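TRNA (uracil(54)-C(5))-methyltransferase (Pyrococcus abyssi, PDB 2JJQ) catalyses the methylation of uridine 54 of tRNA at carbon 5, using S-adenosyl-L-methionine as methyl donor and leaving S-adenosyl-L-homocysteine. Local coordinates at residues G126-I131 with C157-K162. Sequence-based numbering, arbitrary orientation.
Sequences GHRNRI and CPVFGK
The Phe160 ring lies against the backbone of 128-130 and the side chain of Ile131. Arg130 N and CA sit at its edge, near the ring plane. Arg128 O approaches obliquely, 3.2 Å from Phe160 CD1, and Ile131 CG2 also comes in at a slant. Phe160 CG is anti to the backbone N (chi1 -173°), which carries the ring out across the 128-131 chain. The His127 ring has Val159 O over one face, and Arg128 CB lies over the same face, toward the rim. His127 CE1 touches Val159 CB at 3.7 Å.

Two backbone hydrogen bonds join the segments. Arg128 N donates to Val159 O at 2.9 Å, nearly straight at 163° but tilted from the carbonyl plane. Gly126 N donates to Pro158 O at 3.0 Å, in the carbonyl plane and more bent. Phe160 CA adds a CH...O contact to Arg128 O at 3.4 Å.

Ile131 makes the apolar contacts with Phe160 and Cys157. Ile131 CG2 meets Phe160 CB at 3.6 Å, and Ile131 CD1 reaches Cys157 CB at 3.8 Å. The Arg128 side chain runs beside that of Val159, with Arg128 CD against Val159 CG2. The extended chain then brings Arg128 NE to Arg130 O in a weak bond.

Cys157 is probably one of the four cysteines that hold the iron-sulfur cluster; Val159 lies beside Cys90, probably another. Asn129 ND2 is hydrogen-bonded to Ser275 OG and to the backbone O of Gln272, a residue of the S-adenosyl-L-methionine site. Segment 126-131 leads into edge strand 130-136, which pairs with strand 192-199 in the five-stranded sheet, while segment 157-162 lies at the end of the loop that runs from strand 151-153 into helix 162-178, where Ser164 OG bonds both Cys157 N and Gly161 O.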
# COMPACT_ATOMS: atom_id res chain seq x y z
N GLY A 126 7.36 5.45 -10.94
CA GLY A 126 7.22 4.16 -11.63
C GLY A 126 7.18 2.95 -10.70
O GLY A 126 7.03 1.83 -11.19
N HIS A 127 7.29 3.16 -9.39
CA HIS A 127 7.37 2.03 -8.42
C HIS A 127 6.01 1.44 -8.05
O HIS A 127 5.92 0.29 -7.56
CB HIS A 127 8.05 2.47 -7.12
CG HIS A 127 7.34 3.60 -6.45
ND1 HIS A 127 7.38 4.88 -6.96
CD2 HIS A 127 6.53 3.66 -5.37
CE1 HIS A 127 6.63 5.67 -6.23
NE2 HIS A 127 6.09 4.96 -5.26
N ARG A 128 4.95 2.24 -8.21
CA ARG A 128 3.67 1.84 -7.72
C ARG A 128 2.98 0.94 -8.76
O ARG A 128 2.92 1.30 -9.94
CB ARG A 128 2.82 3.09 -7.45
CG ARG A 128 1.62 2.77 -6.60
CD ARG A 128 0.88 3.99 -6.11
NE ARG A 128 -0.41 3.45 -5.71
CZ ARG A 128 -0.68 2.95 -4.51
NH1 ARG A 128 0.21 3.01 -3.53
NH2 ARG A 128 -1.88 2.43 -4.28
N ASN A 129 2.40 -0.17 -8.31
CA ASN A 129 1.90 -1.18 -9.21
C ASN A 129 0.37 -1.29 -9.24
O ASN A 129 -0.16 -2.22 -9.88
CB ASN A 129 2.58 -2.50 -8.86
CG ASN A 129 2.15 -3.02 -7.47
OD1 ASN A 129 1.04 -2.71 -7.02
ND2 ASN A 129 3.05 -3.73 -6.76
N ARG A 130 -0.33 -0.35 -8.59
CA ARG A 130 -1.79 -0.23 -8.67
C ARG A 130 -2.20 1.24 -8.54
O ARG A 130 -1.72 1.93 -7.65
CB ARG A 130 -2.49 -1.08 -7.59
CG ARG A 130 -3.99 -1.03 -7.65
CD ARG A 130 -4.71 -1.50 -6.39
NE ARG A 130 -6.13 -1.22 -6.57
CZ ARG A 130 -7.14 -1.80 -5.93
NH1 ARG A 130 -6.90 -2.70 -4.99
NH2 ARG A 130 -8.39 -1.46 -6.23
N ILE A 131 -3.10 1.72 -9.41
CA ILE A 131 -3.74 3.00 -9.19
C ILE A 131 -5.21 2.86 -9.52
O ILE A 131 -5.57 2.00 -10.37
CB ILE A 131 -3.13 4.12 -10.02
CG1 ILE A 131 -3.21 3.82 -11.51
CG2 ILE A 131 -1.66 4.36 -9.55
CD1 ILE A 131 -2.54 4.95 -12.29
N CYS A 157 0.05 9.28 -14.28
CA CYS A 157 0.31 9.18 -12.87
C CYS A 157 1.75 8.74 -12.74
O CYS A 157 2.10 7.57 -12.97
CB CYS A 157 -0.63 8.20 -12.19
SG CYS A 157 -0.06 7.92 -10.52
N PRO A 158 2.63 9.70 -12.40
CA PRO A 158 4.08 9.42 -12.43
C PRO A 158 4.55 8.34 -11.41
O PRO A 158 5.48 7.62 -11.69
CB PRO A 158 4.71 10.80 -12.12
CG PRO A 158 3.60 11.80 -12.44
CD PRO A 158 2.34 11.10 -12.02
N VAL A 159 3.90 8.22 -10.26
CA VAL A 159 4.29 7.15 -9.32
C VAL A 159 3.96 5.74 -9.88
O VAL A 159 4.69 4.79 -9.59
CB VAL A 159 3.72 7.30 -7.89
CG1 VAL A 159 4.13 8.65 -7.27
CG2 VAL A 159 2.20 7.16 -7.85
N PHE A 160 2.91 5.63 -10.69
CA PHE A 160 2.63 4.37 -11.39
C PHE A 160 3.53 4.20 -12.62
O PHE A 160 4.09 3.14 -12.86
CB PHE A 160 1.16 4.32 -11.78
CG PHE A 160 0.74 2.99 -12.36
CD1 PHE A 160 0.24 2.00 -11.52
CD2 PHE A 160 0.89 2.72 -13.72
CE1 PHE A 160 -0.13 0.75 -12.01
CE2 PHE A 160 0.49 1.46 -14.26
CZ PHE A 160 0.02 0.47 -13.36
N GLY A 161 3.65 5.27 -13.42
CA GLY A 161 4.56 5.29 -14.54
C GLY A 161 3.81 5.45 -15.86
O GLY A 161 2.56 5.63 -15.89
N LYS A 162 4.57 5.34 -16.93
CA LYS A 162 4.08 5.66 -18.28
C LYS A 162 2.90 4.84 -18.75
O LYS A 162 2.18 5.28 -19.60
CB LYS A 162 5.18 5.48 -19.32
CG LYS A 162 5.94 4.19 -19.20
CD LYS A 162 6.60 3.81 -20.54
CE LYS A 162 7.60 2.67 -20.37
NZ LYS A 162 8.30 2.38 -21.67